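Local atomic coordinates of BtGH115A (Bacteroides thetaiotaomicron, PDB entry 5BY3), a protein that acts as a family GH115 4-O-methyl-alpha-glucuronidase with specificity for decorated arabinogalactans. Residues Y370-H375 against Y415-Q420; R374-A379 against H700-D705; E661-E666 against G765-Q770. All coordinates share one frame; numbering follows the deposited sequence.

Interaction 1 (Y370-H375 against Y415-Q420); sequences YGYIRH and YQQMKQ
Tyr372 and Gln417 mark the closest backbone approach of the two segments, with their CA atoms 6.8 Å apart. Residues 415-420 are a piece of helix 411-423, in which Lys419 N bonds back to Tyr415 O in the regular helical pattern; residues 370-375 form an irregular loop. Within that loop Gly371 has a positive phi (79°), which glycine adopts most readily, and its carbonyl O faces the helix. Both elements belong to the (beta/alpha)8 barrel, of the TIM-barrel clan: the loop follows strand 362-366, and the helix comes after the adjacent strand 388-393.

Gln417 fills the middle of the contact. Its CG lies 3.2 Å from Gly371 O, and the chain, bent at chi2 (-67°), lays the terminal amide beside the backbone N of Ile373. The side chains of Ile373 and Gln417 run alongside in opposite senses. The isoleucine has CG1 anti to its carbonyl carbon and continues almost straight along chi2 (169°), which carries CD1 to 3.7 Å from the carbonyl O of Gln417. The same methyl meets Met418, a selenomethionine, at 4.0 Å from SE, the two side chains crossing at about a right angle. Val390 of strand 388-393 touches both Ile373 and Met418, while Phe447 and Met450 of helix 441-452 pack against the selenomethionine. The Tyr372 ring meets Gln417 CD obliquely, and its hydroxyl bonds to Asn739.

The contact mixes chemistries: a buried glutamine packs its aliphatic part on a loop carbonyl, beside a methyl-selenium contact in the layer between barrel strands and outer helix. Within the same loop region Asp368 OD1 takes hydrogen bonds from the backbone N of both Tyr370 and Tyr372, helping to fix the shape that the loop offers to the helix.

Interaction 2 (R374-A379 against H700-D705); sequences RHFPTA and HPVHGD
Arg374 and His700 meet where a strand-to-helix loop of the TIM-type barrel runs beside a loop of the beta-sheet C-terminal domain. The two chains travel in nearly the same direction, 20° apart, as irregular segments, and no hydrogen bond joins them directly.

In the polar part the guanidinium and imidazole meet at a tilt, their planes 40° apart. The CB of Arg374 starts away from the partner loop, but the bend at chi2 (-146°) brings the guanidinium back beside the imidazole, with His700 NE2 over one of its faces. NH1 lies 3.3 Å from His700 CE1. Arg374 CG stands 4.1 Å above the imidazole plane, offset toward its rim. Each group has partners beyond the pair: His700 NE2 is hydrogen-bonded to Asp368 OD2, and Arg374 makes a cation-pi contact with Trp732. An alanine in place of His700 is likely to leave Asp368 without this bond across the domain boundary and the guanidinium without the imidazole at its face.

The apolar part centres on Phe376, whose CB points toward the partner loop. Val702 CG1 packs over one ring face, 4.1 Å from Phe376 CG, and Gln420 of helix 411-423 touches both residues.

Backbone carbonyls supply the third kind of contact. Pro701 O lies at the edge of the Phe376 ring, 3.9 Å from CD1, and Val702 O approaches Phe376 CB at 3.5 Å. Further along, Pro377 O lies near the plane of the His703 ring, at its edge, 4.1 Å from NE2.

Interaction 3 (E661-E666 against G765-Q770); sequences EGLGYE and GVILDQ
A classic beta bulge organises this contact: Asp769 and Gln770, successive residues of strand 766-772, both face Arg695 on the neighbouring strand, and both direct their CB toward the loop 661-666. Asp769 holds the loop backbone. With CG turned anti to its own N (chi1 -155°), its carboxylate reaches the turn at Gly664 and Tyr665. Tyr665 N donates to the syn lone pair of Asp769 OD2 at 3.0 Å, a nearly straight bond of 167°. The other oxygen, OD1, works through a water, which donates to Asp769 OD1 at 2.9 Å and accepts from Glu666 N at 3.0 Å, so one carboxylate addresses two successive backbone amides.

Gly664 makes this closeness possible. Its CA lies 3.2 Å from Asp769 OD1, and a CB there would clash with that oxygen; the positive phi of the residue also suits glycine.

The loop joins strands 658-659 and 670-672 of the antiparallel sheet in the C-terminal domain, and 670-672 pairs with 766-772. The loop thus packs against the strand that pairs with the one it leads into. Here the Tyr665 ring stands almost perpendicular to the Asp769 carboxylate (89°), and the Tyr665 and Gln770 side chains cross at about a right angle, with Tyr665 CD2 3.6 Å from Gln770 OE1. Gln740 NE2 ties the two polar ends together by donating to both Asp769 OD2 and Gln770 OE1, while Tyr665 OH bonds to Arg738 O.

Farther along, Glu666 OE1 is 3.7 Å from Gln770 NE2, a looser approach between planes set steeply to each other. On the barrel side of the contact the chemistry turns apolar: Leu663 CD2 comes within 4.4 Å of Ile767 CG2, and Gln416 of helix 411-423 touches both side chains.

How the interactions relate
The three contacts trace a path from the strand-helix layer of the barrel into the C-terminal domain. Interaction 1 is buried and lies within the barrel, interaction 3 is buried and lies within the C-terminal domain, and interaction 2, partly buried, spans the two. Interactions 1 and 2 share Arg374 and His375 of one loop, and His700 CB rests 3.5 Å from Ile373 O. Helix 411-423 links all three: Gln416 OE1 lies 3.6 Å from Ile767 CD1, and Gln420 touches Val702. Chemistry follows place: a buried glutamine with apolar neighbours in the barrel, tilted guanidinium-imidazole and Phe-Val packing at the boundary, and a carboxylate gripping one backbone amide directly and the next through a water beside the sheet.

Interaction 1 (Y370-H375 against Y415-Q420)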
loop_
_atom_site.group_PDB
_atom_site.type_symbol
_atom_site.label_atom_id
_atom_site.label_comp_id
_atom_site.label_asym_id
_atom_site.label_seq_id
_atom_site.Cartn_x
_atom_site.Cartn_y
_atom_site.Cartn_z
ATOM N N TYR A 370 -4.921 -7.617 -4.636
ATOM C CA TYR A 370 -3.542 -7.984 -4.936
ATOM C C TYR A 370 -2.833 -6.887 -5.719
ATOM O O TYR A 370 -1.856 -7.142 -6.447
ATOM C CB TYR A 370 -3.481 -9.372 -5.561
ATOM C CG TYR A 370 -4.075 -10.468 -4.657
ATOM C CD1 TYR A 370 -5.448 -10.560 -4.428
ATOM C CD2 TYR A 370 -3.247 -11.413 -4.010
ATOM C CE1 TYR A 370 -5.973 -11.545 -3.594
ATOM C CE2 TYR A 370 -3.769 -12.409 -3.166
ATOM C CZ TYR A 370 -5.119 -12.467 -2.962
ATOM O OH TYR A 370 -5.638 -13.419 -2.139
ATOM N N GLY A 371 -3.284 -5.644 -5.520
ATOM C CA GLY A 371 -2.593 -4.468 -6.055
ATOM C C GLY A 371 -2.830 -4.177 -7.538
ATOM O O GLY A 371 -2.065 -3.409 -8.165
ATOM N N TYR A 372 -3.876 -4.799 -8.099
ATOM C CA TYR A 372 -4.375 -4.475 -9.447
ATOM C C TYR A 372 -5.714 -3.764 -9.418
ATOM O O TYR A 372 -6.760 -4.364 -9.105
ATOM C CB TYR A 372 -4.475 -5.729 -10.307
ATOM C CG TYR A 372 -3.152 -6.449 -10.441
ATOM C CD1 TYR A 372 -2.144 -5.968 -11.306
ATOM C CD2 TYR A 372 -2.881 -7.601 -9.669
ATOM C CE1 TYR A 372 -0.922 -6.641 -11.442
ATOM C CE2 TYR A 372 -1.664 -8.255 -9.784
ATOM C CZ TYR A 372 -0.694 -7.778 -10.661
ATOM O OH TYR A 372 0.479 -8.484 -10.772
ATOM N N ILE A 373 -5.670 -2.473 -9.733
ATOM C CA ILE A 373 -6.876 -1.600 -9.743
ATOM C C ILE A 373 -7.964 -2.119 -10.701
ATOM O O ILE A 373 -7.694 -2.315 -11.897
ATOM C CB ILE A 373 -6.479 -0.127 -10.017
ATOM C CG1 ILE A 373 -5.614 0.349 -8.852
ATOM C CG2 ILE A 373 -7.709 0.768 -10.147
ATOM C CD1 ILE A 373 -4.912 1.684 -9.041
ATOM N N ARG A 374 -9.177 -2.357 -10.178
ATOM C CA ARG A 374 -10.273 -2.922 -11.014
ATOM C C ARG A 374 -10.895 -1.889 -11.998
ATOM O O ARG A 374 -11.271 -2.234 -13.118
ATOM C CB ARG A 374 -11.354 -3.619 -10.180
ATOM C CG ARG A 374 -10.909 -4.903 -9.466
ATOM C CD ARG A 374 -12.085 -5.872 -9.415
ATOM N NE ARG A 374 -11.771 -7.170 -8.844
ATOM C CZ ARG A 374 -11.516 -8.265 -9.542
ATOM N NH1 ARG A 374 -11.523 -8.245 -10.887
ATOM N NH2 ARG A 374 -11.250 -9.390 -8.903
ATOM N N HIS A 375 -10.983 -0.622 -11.595
ATOM C CA HIS A 375 -11.663 0.341 -12.449
ATOM C C HIS A 375 -11.026 1.706 -12.453
ATOM O O HIS A 375 -10.754 2.290 -11.390
ATOM C CB HIS A 375 -13.166 0.444 -12.109
ATOM C CG HIS A 375 -13.913 1.374 -13.006
ATOM N ND1 HIS A 375 -14.526 0.950 -14.164
ATOM C CD2 HIS A 375 -14.100 2.716 -12.946
ATOM C CE1 HIS A 375 -15.078 1.989 -14.767
ATOM N NE2 HIS A 375 -14.824 3.073 -14.055
ATOM N N TYR A 415 4.148 1.282 -7.884
ATOM C CA TYR A 415 4.438 2.415 -8.751
ATOM C C TYR A 415 3.581 2.433 -10.004
ATOM O O TYR A 415 2.856 3.418 -10.219
ATOM C CB TYR A 415 5.885 2.487 -9.189
ATOM C CG TYR A 415 6.114 3.682 -10.089
ATOM C CD1 TYR A 415 6.009 4.967 -9.585
ATOM C CD2 TYR A 415 6.387 3.533 -11.465
ATOM C CE1 TYR A 415 6.156 6.086 -10.403
ATOM C CE2 TYR A 415 6.575 4.654 -12.303
ATOM C CZ TYR A 415 6.455 5.926 -11.751
ATOM O OH TYR A 415 6.631 7.058 -12.507
ATOM N N GLN A 416 3.655 1.365 -10.819
ATOM C CA GLN A 416 3.005 1.423 -12.114
ATOM C C GLN A 416 1.476 1.511 -12.057
ATOM O O GLN A 416 0.870 2.150 -12.915
ATOM C CB GLN A 416 3.521 0.373 -13.099
ATOM C CG GLN A 416 2.723 -0.918 -13.221
ATOM C CD GLN A 416 1.482 -0.872 -14.117
ATOM O OE1 GLN A 416 1.427 -0.226 -15.168
ATOM N NE2 GLN A 416 0.482 -1.603 -13.696
ATOM N N GLN A 417 0.871 0.874 -11.066
ATOM C CA GLN A 417 -0.547 0.928 -10.908
ATOM C C GLN A 417 -0.993 2.301 -10.439
ATOM O O GLN A 417 -1.977 2.830 -10.964
ATOM C CB GLN A 417 -1.050 -0.171 -9.973
ATOM C CG GLN A 417 -1.141 -1.561 -10.624
ATOM C CD GLN A 417 -2.221 -1.621 -11.704
ATOM O OE1 GLN A 417 -1.934 -1.900 -12.884
ATOM N NE2 GLN A 417 -3.480 -1.332 -11.306
HETATM N N MSE A 418 -0.255 2.881 -9.493
HETATM C CA MSE A 418 -0.687 4.113 -8.825
HETATM C C MSE A 418 -0.377 5.319 -9.677
HETATM O O MSE A 418 -1.129 6.289 -9.658
HETATM C CB MSE A 418 -0.111 4.323 -7.407
HETATM C CG MSE A 418 -0.551 3.275 -6.412
HETATM SE SE MSE A 418 -2.500 3.107 -6.243
HETATM C CE MSE A 418 -2.844 4.943 -5.608
ATOM N N LYS A 419 0.734 5.278 -10.396
ATOM C CA LYS A 419 1.033 6.273 -11.432
ATOM C C LYS A 419 -0.105 6.273 -12.466
ATOM O O LYS A 419 -0.673 7.333 -12.764
ATOM C CB LYS A 419 2.391 5.990 -12.083
ATOM C CG LYS A 419 2.681 6.710 -13.382
ATOM C CD LYS A 419 3.318 8.075 -13.163
ATOM C CE LYS A 419 3.567 8.784 -14.492
ATOM N NZ LYS A 419 3.999 10.187 -14.244
ATOM N N GLN A 420 -0.466 5.095 -12.963
ATOM C CA GLN A 420 -1.586 5.001 -13.876
ATOM C C GLN A 420 -2.858 5.573 -13.263
ATOM O O GLN A 420 -3.556 6.334 -13.927
ATOM C CB GLN A 420 -1.794 3.590 -14.420
ATOM C CG GLN A 420 -2.721 3.547 -15.640
ATOM C CD GLN A 420 -2.604 2.256 -16.422
ATOM O OE1 GLN A 420 -2.860 1.175 -15.893
ATOM N NE2 GLN A 420 -2.223 2.359 -17.689
#

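Interaction 2 (R374-A379 against H700-D705)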
loop_
_atom_site.group_PDB
_atom_site.type_symbol
_atom_site.label_atom_id
_atom_site.label_comp_id
_atom_site.label_asym_id
_atom_site.label_seq_id
_atom_site.Cartn_x
_atom_site.Cartn_y
_atom_site.Cartn_z
ATOM N N ARG A 374 -9.177 -2.357 -10.178
ATOM C CA ARG A 374 -10.273 -2.922 -11.014
ATOM C C ARG A 374 -10.895 -1.889 -11.998
ATOM O O ARG A 374 -11.271 -2.234 -13.118
ATOM C CB ARG A 374 -11.354 -3.619 -10.180
ATOM C CG ARG A 374 -10.909 -4.903 -9.466
ATOM C CD ARG A 374 -12.085 -5.872 -9.415
ATOM N NE ARG A 374 -11.771 -7.170 -8.844
ATOM C CZ ARG A 374 -11.516 -8.265 -9.542
ATOM N NH1 ARG A 374 -11.523 -8.245 -10.887
ATOM N NH2 ARG A 374 -11.250 -9.390 -8.903
ATOM N N HIS A 375 -10.983 -0.622 -11.595
ATOM C CA HIS A 375 -11.663 0.341 -12.449
ATOM C C HIS A 375 -11.026 1.706 -12.453
ATOM O O HIS A 375 -10.754 2.290 -11.390
ATOM C CB HIS A 375 -13.166 0.444 -12.109
ATOM C CG HIS A 375 -13.913 1.374 -13.006
ATOM N ND1 HIS A 375 -14.526 0.950 -14.164
ATOM C CD2 HIS A 375 -14.100 2.716 -12.946
ATOM C CE1 HIS A 375 -15.078 1.989 -14.767
ATOM N NE2 HIS A 375 -14.824 3.073 -14.055
ATOM N N PHE A 376 -10.813 2.193 -13.671
ATOM C CA PHE A 376 -10.356 3.555 -13.959
ATOM C C PHE A 376 -11.502 4.451 -14.482
ATOM O O PHE A 376 -12.306 3.992 -15.311
ATOM C CB PHE A 376 -9.194 3.498 -14.951
ATOM C CG PHE A 376 -7.982 2.820 -14.403
ATOM C CD1 PHE A 376 -7.821 1.429 -14.530
ATOM C CD2 PHE A 376 -7.001 3.562 -13.710
ATOM C CE1 PHE A 376 -6.696 0.792 -13.994
ATOM C CE2 PHE A 376 -5.895 2.924 -13.165
ATOM C CZ PHE A 376 -5.732 1.537 -13.329
ATOM N N PRO A 377 -11.571 5.725 -14.009
ATOM C CA PRO A 377 -12.727 6.599 -14.284
ATOM C C PRO A 377 -12.906 6.848 -15.758
ATOM O O PRO A 377 -11.926 7.188 -16.443
ATOM C CB PRO A 377 -12.377 7.922 -13.588
ATOM C CG PRO A 377 -11.189 7.638 -12.736
ATOM C CD PRO A 377 -10.485 6.463 -13.331
ATOM N N THR A 378 -14.141 6.642 -16.237
ATOM C CA THR A 378 -14.545 7.099 -17.574
ATOM C C THR A 378 -14.570 8.627 -17.544
ATOM O O THR A 378 -14.757 9.221 -16.462
ATOM C CB THR A 378 -15.929 6.582 -18.009
ATOM O OG1 THR A 378 -16.947 7.220 -17.228
ATOM C CG2 THR A 378 -16.037 5.035 -17.911
ATOM N N ALA A 379 -14.373 9.240 -18.721
ATOM C CA ALA A 379 -14.302 10.706 -18.910
ATOM C C ALA A 379 -15.413 11.408 -18.165
ATOM O O ALA A 379 -15.204 12.472 -17.571
ATOM C CB ALA A 379 -14.345 11.056 -20.388
ATOM N N HIS A 700 -5.814 -5.215 -14.982
ATOM C CA HIS A 700 -7.209 -5.151 -15.426
ATOM C C HIS A 700 -7.365 -4.035 -16.483
ATOM O O HIS A 700 -6.590 -3.054 -16.465
ATOM C CB HIS A 700 -8.138 -4.888 -14.227
ATOM C CG HIS A 700 -8.131 -5.973 -13.183
ATOM N ND1 HIS A 700 -8.726 -7.201 -13.377
ATOM C CD2 HIS A 700 -7.639 -5.996 -11.918
ATOM C CE1 HIS A 700 -8.580 -7.944 -12.297
ATOM N NE2 HIS A 700 -7.912 -7.243 -11.402
ATOM N N PRO A 701 -8.377 -4.151 -17.387
ATOM C CA PRO A 701 -8.565 -3.146 -18.485
ATOM C C PRO A 701 -8.543 -1.689 -18.019
ATOM O O PRO A 701 -9.063 -1.374 -16.940
ATOM C CB PRO A 701 -9.957 -3.495 -19.060
ATOM C CG PRO A 701 -10.160 -4.938 -18.707
ATOM C CD PRO A 701 -9.474 -5.148 -17.371
ATOM N N VAL A 702 -7.918 -0.809 -18.788
ATOM C CA VAL A 702 -7.850 0.612 -18.382
ATOM C C VAL A 702 -9.053 1.387 -18.884
ATOM O O VAL A 702 -9.516 2.324 -18.230
ATOM C CB VAL A 702 -6.552 1.299 -18.833
ATOM C CG1 VAL A 702 -6.455 2.699 -18.224
ATOM C CG2 VAL A 702 -5.336 0.442 -18.467
ATOM N N HIS A 703 -9.533 1.007 -20.065
ATOM C CA HIS A 703 -10.788 1.521 -20.613
ATOM C C HIS A 703 -11.471 0.437 -21.400
ATOM O O HIS A 703 -10.869 -0.234 -22.263
ATOM C CB HIS A 703 -10.576 2.737 -21.507
ATOM C CG HIS A 703 -10.065 3.929 -20.774
ATOM N ND1 HIS A 703 -8.864 4.526 -21.084
ATOM C CD2 HIS A 703 -10.577 4.621 -19.727
ATOM C CE1 HIS A 703 -8.668 5.551 -20.275
ATOM N NE2 HIS A 703 -9.687 5.623 -19.435
ATOM N N GLY A 704 -12.746 0.292 -21.092
ATOM C CA GLY A 704 -13.516 -0.776 -21.631
ATOM C C GLY A 704 -13.319 -1.920 -20.700
ATOM O O GLY A 704 -12.975 -1.735 -19.523
ATOM N N ASP A 705 -13.511 -3.104 -21.257
ATOM C CA ASP A 705 -13.606 -4.354 -20.516
ATOM C C ASP A 705 -12.675 -5.341 -21.210
ATOM O O ASP A 705 -12.773 -6.541 -21.012
ATOM C CB ASP A 705 -15.068 -4.840 -20.541
ATOM C CG ASP A 705 -16.089 -3.696 -20.303
ATOM O OD1 ASP A 705 -15.986 -2.995 -19.252
ATOM O OD2 ASP A 705 -16.986 -3.495 -21.173
#

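Interaction 3 (E661-E666 against G765-Q770)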
loop_
_atom_site.group_PDB
_atom_site.type_symbol
_atom_site.label_atom_id
_atom_site.label_comp_id
_atom_site.label_asym_id
_atom_site.label_seq_id
_atom_site.Cartn_x
_atom_site.Cartn_y
_atom_site.Cartn_z
ATOM N N GLU A 661 9.876 0.156 -14.734
ATOM C CA GLU A 661 11.253 0.050 -14.192
ATOM C C GLU A 661 11.732 -1.275 -13.576
ATOM O O GLU A 661 12.593 -1.923 -14.161
ATOM C CB GLU A 661 11.635 1.247 -13.321
ATOM C CG GLU A 661 13.131 1.358 -13.066
ATOM C CD GLU A 661 13.478 2.635 -12.342
ATOM O OE1 GLU A 661 13.034 3.720 -12.791
ATOM O OE2 GLU A 661 14.170 2.561 -11.301
ATOM N N GLY A 662 11.249 -1.692 -12.426
ATOM C CA GLY A 662 11.786 -3.004 -11.968
ATOM C C GLY A 662 10.753 -4.137 -12.013
ATOM O O GLY A 662 10.810 -5.081 -11.207
ATOM N N LEU A 663 9.781 -4.007 -12.919
ATOM C CA LEU A 663 8.588 -4.832 -12.887
ATOM C C LEU A 663 8.776 -6.189 -13.591
ATOM O O LEU A 663 9.547 -6.276 -14.554
ATOM C CB LEU A 663 7.425 -4.036 -13.466
ATOM C CG LEU A 663 6.016 -4.621 -13.430
ATOM C CD1 LEU A 663 5.509 -4.631 -12.014
ATOM C CD2 LEU A 663 5.114 -3.748 -14.282
ATOM N N GLY A 664 8.083 -7.235 -13.107
ATOM C CA GLY A 664 8.048 -8.573 -13.765
ATOM C C GLY A 664 9.085 -9.588 -13.294
ATOM O O GLY A 664 9.953 -9.260 -12.512
ATOM N N TYR A 665 8.998 -10.834 -13.790
ATOM C CA TYR A 665 9.830 -11.961 -13.326
ATOM C C TYR A 665 11.365 -11.735 -13.409
ATOM O O TYR A 665 12.135 -12.200 -12.562
ATOM C CB TYR A 665 9.424 -13.228 -14.086
ATOM C CG TYR A 665 8.262 -14.027 -13.486
ATOM C CD1 TYR A 665 7.201 -13.373 -12.860
ATOM C CD2 TYR A 665 8.216 -15.440 -13.593
ATOM C CE1 TYR A 665 6.149 -14.080 -12.315
ATOM C CE2 TYR A 665 7.152 -16.172 -13.050
ATOM C CZ TYR A 665 6.115 -15.470 -12.412
ATOM O OH TYR A 665 5.022 -16.088 -11.858
ATOM N N GLU A 666 11.799 -11.005 -14.429
ATOM C CA GLU A 666 13.200 -10.636 -14.525
ATOM C C GLU A 666 13.363 -9.117 -14.726
ATOM O O GLU A 666 14.232 -8.673 -15.469
ATOM C CB GLU A 666 13.917 -11.473 -15.586
ATOM C CG GLU A 666 13.208 -11.435 -16.933
ATOM C CD GLU A 666 13.493 -12.631 -17.833
ATOM O OE1 GLU A 666 13.905 -13.705 -17.301
ATOM O OE2 GLU A 666 13.277 -12.474 -19.070
ATOM N N GLY A 765 -3.690 -0.761 -21.476
ATOM C CA GLY A 765 -2.620 -1.102 -20.509
ATOM C C GLY A 765 -2.086 -2.524 -20.581
ATOM O O GLY A 765 -2.255 -3.307 -19.627
ATOM N N VAL A 766 -1.451 -2.842 -21.718
ATOM C CA VAL A 766 -0.961 -4.194 -22.052
ATOM C C VAL A 766 0.502 -4.247 -21.691
ATOM O O VAL A 766 1.315 -3.475 -22.246
ATOM C CB VAL A 766 -1.064 -4.472 -23.560
ATOM C CG1 VAL A 766 -0.353 -5.759 -23.960
ATOM C CG2 VAL A 766 -2.522 -4.484 -23.996
ATOM N N ILE A 767 0.862 -5.131 -20.764
ATOM C CA ILE A 767 2.243 -5.109 -20.322
ATOM C C ILE A 767 2.816 -6.491 -20.459
ATOM O O ILE A 767 2.378 -7.415 -19.759
ATOM C CB ILE A 767 2.388 -4.564 -18.888
ATOM C CG1 ILE A 767 1.995 -3.102 -18.846
ATOM C CG2 ILE A 767 3.824 -4.678 -18.402
ATOM C CD1 ILE A 767 1.142 -2.769 -17.641
ATOM N N LEU A 768 3.782 -6.607 -21.374
ATOM C CA LEU A 768 4.472 -7.858 -21.650
ATOM C C LEU A 768 5.569 -8.111 -20.632
ATOM O O LEU A 768 6.309 -7.199 -20.271
ATOM C CB LEU A 768 5.032 -7.872 -23.086
ATOM C CG LEU A 768 5.736 -9.175 -23.527
ATOM C CD1 LEU A 768 4.796 -10.362 -23.708
ATOM C CD2 LEU A 768 6.574 -8.963 -24.783
ATOM N N ASP A 769 5.663 -9.360 -20.186
ATOM C CA ASP A 769 6.676 -9.807 -19.223
ATOM C C ASP A 769 7.631 -10.779 -19.888
ATOM O O ASP A 769 8.798 -10.490 -19.987
ATOM C CB ASP A 769 6.025 -10.462 -17.987
ATOM C CG ASP A 769 6.906 -10.390 -16.749
ATOM O OD1 ASP A 769 7.829 -9.580 -16.785
ATOM O OD2 ASP A 769 6.674 -11.097 -15.730
ATOM N N GLN A 770 7.144 -11.931 -20.335
ATOM C CA GLN A 770 8.006 -12.943 -20.964
ATOM C C GLN A 770 7.373 -13.536 -22.203
ATOM O O GLN A 770 6.165 -13.450 -22.387
ATOM C CB GLN A 770 8.336 -14.060 -19.998
ATOM C CG GLN A 770 9.098 -13.571 -18.771
ATOM C CD GLN A 770 9.252 -14.628 -17.691
ATOM O OE1 GLN A 770 8.267 -15.125 -17.142
ATOM N NE2 GLN A 770 10.485 -14.985 -17.389
HETATM O O HOH W 1 10.756 -9.372 -16.716
#